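Local coordinates for protein aldehyde dehydrogenase (Trypanosoma brucei, PDB 5MYP) that probably oxidises aldehydes to carboxylic acids with NAD+ as the electron acceptor, as a glycosomal member of the aldehyde dehydrogenase family, at residues 42-53 / 163-171. Residues are numbered along the deposited sequence; the frame is centred on the assembly and turned at random. Where two conformers were deposited one is given.
Sequences VLRSLLNLVEEN and LTKLLPKYV
Y170 lays one face of its ring flat on the backbone of L49, whose CA stands 3.7 Å from the ring centre, a CH-pi contact only 5° off the normal. The ring is a knob in the hole formed by S45, N48, L49 and E52. L49 returns the fit, entering among L163, L166, L167 and Y170: with CG anti to the backbone N (chi1 168°), its methyls part, CD1 to L166 CB at 3.5 Å and CD2 to L167 CD1 at 3.5 Å. Deeper in the fold, L46 CD2 touches both L167 CD1 and V171 CG2, and strands 147-151 and 176-178 with helix 132-143 close the apolar layer. The other side faces solvent, with E52 exposed: the phenol OH donates to E52 OE1 (2.7 Å), reaching it from above the carboxylate plane, and accepts from N53 ND2 at 3.0 Å. The same amide nitrogen gives a straighter bond to L49 O (169°), while a water bridges N53 OD1 and the phenol oxygen. Two roughly antiparallel helical segments are thus joined on the Rossmann-like domain that binds NAD+ in this family; the OH bonds hold the ring's far end, and L49 against its face should hinder turning.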
ATOM      1  N   VAL A  42       5.820  -6.761 -25.468  1.00 17.82           N
ATOM      2  CA  VAL A  42       6.523  -5.611 -24.883  1.00 17.96           C
ATOM      3  C   VAL A  42       7.680  -6.050 -23.981  1.00 17.92           C
ATOM      4  O   VAL A  42       8.770  -5.473 -24.043  1.00 17.61           O
ATOM      5  CB  VAL A  42       5.553  -4.690 -24.100  1.00 18.21           C
ATOM      6  CG1 VAL A  42       6.293  -3.641 -23.287  1.00 18.51           C
ATOM      7  CG2 VAL A  42       4.584  -4.013 -25.053  1.00 18.49           C
ATOM      8  N   LEU A  43       7.438  -7.059 -23.145  1.00 18.05           N
ATOM      9  CA  LEU A  43       8.486  -7.602 -22.278  1.00 18.29           C
ATOM     10  C   LEU A  43       9.634  -8.203 -23.081  1.00 18.36           C
ATOM     11  O   LEU A  43      10.793  -7.935 -22.778  1.00 18.07           O
ATOM     12  CB  LEU A  43       7.917  -8.631 -21.296  1.00 18.42           C
ATOM     13  CG  LEU A  43       6.980  -8.064 -20.217  1.00 18.59           C
ATOM     14  CD1 LEU A  43       6.379  -9.217 -19.433  1.00 18.78           C
ATOM     15  CD2 LEU A  43       7.691  -7.082 -19.283  1.00 18.72           C
ATOM     16  N   ARG A  44       9.307  -9.005 -24.096  0.70 19.01           N
ATOM     17  CA  ARG A  44      10.325  -9.570 -25.001  0.70 19.54           C
ATOM     18  C   ARG A  44      11.134  -8.482 -25.716  0.70 18.73           C
ATOM     19  O   ARG A  44      12.342  -8.624 -25.901  0.70 18.28           O
ATOM     20  CB  ARG A  44       9.692 -10.502 -26.041  0.70 20.85           C
ATOM     21  CG  ARG A  44       9.282 -11.863 -25.487  0.70 22.18           C
ATOM     22  CD  ARG A  44       9.020 -12.881 -26.590  0.70 23.39           C
ATOM     23  NE  ARG A  44       8.339 -12.314 -27.760  0.70 24.27           N
ATOM     24  CZ  ARG A  44       7.021 -12.316 -27.988  0.70 25.18           C
ATOM     25  NH1 ARG A  44       6.148 -12.867 -27.137  0.70 25.74           N
ATOM     26  NH2 ARG A  44       6.561 -11.756 -29.107  0.70 25.51           N
ATOM     27  N   SER A  45      10.462  -7.388 -26.122  0.50 18.10           N
ATOM     28  CA  SER A  45      11.124  -6.234 -26.759  0.50 17.72           C
ATOM     29  C   SER A  45      12.050  -5.494 -25.797  0.50 17.42           C
ATOM     30  O   SER A  45      13.117  -5.033 -26.199  0.50 17.47           O
ATOM     31  CB  SER A  45      10.093  -5.255 -27.327  0.50 17.64           C
ATOM     32  OG  SER A  45       9.195  -5.906 -28.204  0.50 17.42           O
ATOM     33  N   LEU A  46      11.644  -5.377 -24.532  1.00 17.05           N
ATOM     34  CA  LEU A  46      12.506  -4.793 -23.490  1.00 16.61           C
ATOM     35  C   LEU A  46      13.700  -5.699 -23.148  1.00 16.30           C
ATOM     36  O   LEU A  46      14.778  -5.202 -22.839  1.00 15.75           O
ATOM     37  CB  LEU A  46      11.703  -4.432 -22.234  1.00 16.46           C
ATOM     38  CG  LEU A  46      10.799  -3.209 -22.402  1.00 16.50           C
ATOM     39  CD1 LEU A  46       9.842  -3.053 -21.232  1.00 16.45           C
ATOM     40  CD2 LEU A  46      11.611  -1.936 -22.595  1.00 16.68           C
ATOM     41  N   LEU A  47      13.514  -7.017 -23.213  1.00 16.38           N
ATOM     42  CA  LEU A  47      14.645  -7.952 -23.137  1.00 16.71           C
ATOM     43  C   LEU A  47      15.631  -7.684 -24.275  1.00 16.79           C
ATOM     44  O   LEU A  47      16.842  -7.595 -24.042  1.00 16.46           O
ATOM     45  CB  LEU A  47      14.175  -9.411 -23.179  1.00 16.92           C
ATOM     46  CG  LEU A  47      15.229 -10.522 -23.147  1.00 17.14           C
ATOM     47  CD1 LEU A  47      16.128 -10.396 -21.936  1.00 17.35           C
ATOM     48  CD2 LEU A  47      14.541 -11.878 -23.157  1.00 17.66           C
ATOM     49  N   ASN A  48      15.103  -7.530 -25.492  1.00 17.28           N
ATOM     50  CA  ASN A  48      15.930  -7.179 -26.657  1.00 17.66           C
ATOM     51  C   ASN A  48      16.633  -5.830 -26.470  1.00 17.55           C
ATOM     52  O   ASN A  48      17.804  -5.697 -26.822  1.00 17.35           O
ATOM     53  CB  ASN A  48      15.107  -7.170 -27.957  1.00 18.16           C
ATOM     54  CG  ASN A  48      14.538  -8.538 -28.320  1.00 18.76           C
ATOM     55  OD1 ASN A  48      13.602  -8.634 -29.123  1.00 19.33           O
ATOM     56  ND2 ASN A  48      15.091  -9.597 -27.737  1.00 18.86           N
ATOM     57  N   LEU A  49      15.929  -4.843 -25.910  1.00 17.55           N
ATOM     58  CA  LEU A  49      16.531  -3.538 -25.568  1.00 17.64           C
ATOM     59  C   LEU A  49      17.795  -3.707 -24.721  1.00 17.57           C
ATOM     60  O   LEU A  49      18.830  -3.110 -25.017  1.00 17.17           O
ATOM     61  CB  LEU A  49      15.523  -2.640 -24.831  1.00 17.92           C
ATOM     62  CG  LEU A  49      16.020  -1.363 -24.136  1.00 18.17           C
ATOM     63  CD1 LEU A  49      16.576  -0.376 -25.138  1.00 18.52           C
ATOM     64  CD2 LEU A  49      14.906  -0.708 -23.339  1.00 18.34           C
ATOM     65  N   VAL A  50      17.701  -4.529 -23.679  1.00 17.70           N
ATOM     66  CA  VAL A  50      18.824  -4.749 -22.765  1.00 18.07           C
ATOM     67  C   VAL A  50      19.924  -5.576 -23.439  1.00 18.38           C
ATOM     68  O   VAL A  50      21.089  -5.175 -23.429  1.00 18.43           O
ATOM     69  CB  VAL A  50      18.364  -5.409 -21.446  1.00 18.01           C
ATOM     70  CG1 VAL A  50      19.561  -5.753 -20.557  1.00 18.15           C
ATOM     71  CG2 VAL A  50      17.399  -4.480 -20.697  1.00 18.04           C
ATOM     72  N   GLU A  51      19.549  -6.713 -24.026  1.00 19.07           N
ATOM     73  CA  GLU A  51      20.526  -7.651 -24.605  1.00 19.79           C
ATOM     74  C   GLU A  51      21.252  -7.117 -25.845  1.00 19.66           C
ATOM     75  O   GLU A  51      22.467  -7.272 -25.958  1.00 19.54           O
ATOM     76  CB  GLU A  51      19.866  -8.994 -24.927  1.00 20.61           C
ATOM     77  CG  GLU A  51      19.464  -9.785 -23.694  1.00 21.45           C
ATOM     78  CD  GLU A  51      18.996 -11.195 -24.024  1.00 22.30           C
ATOM     79  OE1 GLU A  51      18.420 -11.414 -25.113  1.00 23.57           O
ATOM     80  OE2 GLU A  51      19.200 -12.096 -23.186  1.00 23.17           O
ATOM     81  N   GLU A  52      20.517  -6.490 -26.761  1.00 19.46           N
ATOM     82  CA  GLU A  52      21.119  -5.941 -27.988  1.00 19.42           C
ATOM     83  C   GLU A  52      22.025  -4.740 -27.726  1.00 19.14           C
ATOM     84  O   GLU A  52      22.921  -4.468 -28.524  1.00 19.05           O
ATOM     85  CB  GLU A  52      20.045  -5.543 -29.010  1.00 19.67           C
ATOM     86  CG  GLU A  52      19.229  -6.712 -29.533  1.00 19.74           C
ATOM     87  CD  GLU A  52      18.110  -6.300 -30.472  1.00 19.91           C
ATOM     88  OE1 GLU A  52      18.060  -5.134 -30.921  1.00 19.63           O
ATOM     89  OE2 GLU A  52      17.265  -7.164 -30.766  1.00 20.67           O
ATOM     90  N   ASN A  53      21.798  -4.028 -26.619  1.00 18.57           N
ATOM     91  CA  ASN A  53      22.545  -2.809 -26.306  1.00 18.25           C
ATOM     92  C   ASN A  53      23.347  -2.881 -24.995  1.00 17.90           C
ATOM     93  O   ASN A  53      23.687  -1.843 -24.420  1.00 17.35           O
ATOM     94  CB  ASN A  53      21.576  -1.623 -26.291  1.00 18.14           C
ATOM     95  CG  ASN A  53      20.755  -1.533 -27.567  1.00 18.27           C
ATOM     96  OD1 ASN A  53      21.245  -1.074 -28.593  1.00 18.20           O
ATOM     97  ND2 ASN A  53      19.506  -1.980 -27.509  1.00 17.92           N
ATOM     98  N   LEU A 163      19.087   5.572 -23.048  1.00 15.52           N
ATOM     99  CA  LEU A 163      17.778   4.947 -22.833  1.00 15.47           C
ATOM    100  C   LEU A 163      16.672   5.687 -23.580  1.00 15.25           C
ATOM    101  O   LEU A 163      15.789   5.062 -24.162  1.00 14.84           O
ATOM    102  CB  LEU A 163      17.440   4.891 -21.339  1.00 15.88           C
ATOM    103  CG  LEU A 163      16.126   4.203 -20.943  1.00 16.06           C
ATOM    104  CD1 LEU A 163      16.107   2.737 -21.373  1.00 16.27           C
ATOM    105  CD2 LEU A 163      15.908   4.337 -19.450  1.00 16.18           C
ATOM    106  N   THR A 164      16.718   7.016 -23.550  1.00 15.34           N
ATOM    107  CA  THR A 164      15.745   7.849 -24.264  1.00 15.81           C
ATOM    108  C   THR A 164      15.832   7.628 -25.781  1.00 16.00           C
ATOM    109  O   THR A 164      14.807   7.541 -26.445  1.00 15.66           O
ATOM    110  CB  THR A 164      15.917   9.339 -23.902  1.00 15.82           C
ATOM    111  OG1 THR A 164      15.689   9.506 -22.492  1.00 16.02           O
ATOM    112  CG2 THR A 164      14.946  10.224 -24.673  1.00 15.82           C
ATOM    113  N   LYS A 165      17.046   7.510 -26.309  1.00 16.45           N
ATOM    114  CA  LYS A 165      17.257   7.196 -27.727  1.00 17.06           C
ATOM    115  C   LYS A 165      16.732   5.795 -28.092  1.00 16.94           C
ATOM    116  O   LYS A 165      16.026   5.634 -29.090  1.00 16.76           O
ATOM    117  CB  LYS A 165      18.747   7.310 -28.088  1.00 17.85           C
ATOM    118  CG  LYS A 165      19.059   7.048 -29.561  1.00 18.69           C
ATOM    119  CD  LYS A 165      20.549   7.032 -29.865  1.00 19.39           C
ATOM    120  CE  LYS A 165      20.825   6.252 -31.146  1.00 19.80           C
ATOM    121  NZ  LYS A 165      22.194   6.475 -31.696  1.00 20.45           N
ATOM    122  N   LEU A 166      17.070   4.796 -27.277  1.00 16.83           N
ATOM    123  CA  LEU A 166      16.798   3.390 -27.618  1.00 16.89           C
ATOM    124  C   LEU A 166      15.367   2.936 -27.361  1.00 17.09           C
ATOM    125  O   LEU A 166      14.825   2.177 -28.153  1.00 16.51           O
ATOM    126  CB  LEU A 166      17.757   2.454 -26.877  1.00 16.81           C
ATOM    127  CG  LEU A 166      19.225   2.489 -27.298  1.00 16.84           C
ATOM    128  CD1 LEU A 166      20.045   1.642 -26.343  1.00 16.94           C
ATOM    129  CD2 LEU A 166      19.410   2.003 -28.727  1.00 17.05           C
ATOM    130  N   LEU A 167      14.762   3.390 -26.264  1.00 17.63           N
ATOM    131  CA  LEU A 167      13.477   2.839 -25.806  1.00 18.13           C
ATOM    132  C   LEU A 167      12.345   2.877 -26.856  1.00 17.95           C
ATOM    133  O   LEU A 167      11.675   1.856 -27.051  1.00 17.28           O
ATOM    134  CB  LEU A 167      13.033   3.492 -24.481  1.00 18.69           C
ATOM    135  CG  LEU A 167      11.830   2.896 -23.742  1.00 19.39           C
ATOM    136  CD1 LEU A 167      12.099   1.456 -23.345  1.00 19.51           C
ATOM    137  CD2 LEU A 167      11.504   3.755 -22.528  1.00 19.84           C
ATOM    138  N   PRO A 168      12.156   4.023 -27.559  1.00 18.14           N
ATOM    139  CA  PRO A 168      11.135   4.084 -28.622  1.00 18.27           C
ATOM    140  C   PRO A 168      11.291   3.050 -29.747  1.00 18.11           C
ATOM    141  O   PRO A 168      10.302   2.677 -30.369  1.00 18.27           O
ATOM    142  CB  PRO A 168      11.283   5.503 -29.185  1.00 18.41           C
ATOM    143  CG  PRO A 168      11.907   6.276 -28.088  1.00 18.56           C
ATOM    144  CD  PRO A 168      12.840   5.318 -27.407  1.00 18.35           C
ATOM    145  N   LYS A 169      12.514   2.598 -30.001  1.00 17.97           N
ATOM    146  CA  LYS A 169      12.762   1.553 -31.002  1.00 17.97           C
ATOM    147  C   LYS A 169      12.281   0.161 -30.570  1.00 17.50           C
ATOM    148  O   LYS A 169      12.096  -0.707 -31.418  1.00 17.45           O
ATOM    149  CB  LYS A 169      14.241   1.567 -31.413  1.00 18.56           C
ATOM    150  CG  LYS A 169      14.595   2.899 -32.081  1.00 19.01           C
ATOM    151  CD  LYS A 169      15.949   2.909 -32.769  1.00 19.42           C
ATOM    152  CE  LYS A 169      17.093   2.909 -31.778  1.00 19.61           C
ATOM    153  NZ  LYS A 169      18.388   3.159 -32.481  1.00 19.89           N
ATOM    154  N   TYR A 170      12.062  -0.037 -29.267  1.00 16.61           N
ATOM    155  CA  TYR A 170      11.568  -1.309 -28.727  1.00 16.22           C
ATOM    156  C   TYR A 170      10.132  -1.277 -28.183  1.00 15.92           C
ATOM    157  O   TYR A 170       9.416  -2.274 -28.300  1.00 15.65           O
ATOM    158  CB  TYR A 170      12.538  -1.832 -27.665  1.00 16.07           C
ATOM    159  CG  TYR A 170      13.914  -2.090 -28.230  1.00 15.93           C
ATOM    160  CD1 TYR A 170      14.851  -1.069 -28.299  1.00 15.88           C
ATOM    161  CD2 TYR A 170      14.275  -3.346 -28.720  1.00 15.98           C
ATOM    162  CE1 TYR A 170      16.117  -1.283 -28.825  1.00 15.73           C
ATOM    163  CE2 TYR A 170      15.540  -3.574 -29.245  1.00 15.77           C
ATOM    164  CZ  TYR A 170      16.458  -2.539 -29.297  1.00 15.83           C
ATOM    165  OH  TYR A 170      17.722  -2.749 -29.805  1.00 15.79           O
ATOM    166  N   VAL A 171       9.719  -0.157 -27.587  1.00 15.31           N
ATOM    167  CA  VAL A 171       8.362  -0.013 -27.054  1.00 15.09           C
ATOM    168  C   VAL A 171       7.778   1.332 -27.456  1.00 14.90           C
ATOM    169  O   VAL A 171       8.465   2.353 -27.391  1.00 14.35           O
ATOM    170  CB  VAL A 171       8.339  -0.126 -25.511  1.00 15.19           C
ATOM    171  CG1 VAL A 171       6.900  -0.127 -24.993  1.00 15.32           C
ATOM    172  CG2 VAL A 171       9.091  -1.368 -25.054  1.00 15.36           C
TER
HETATM  173  O   HOH W   1      20.050  -0.964 -31.161  1.00 27.68           O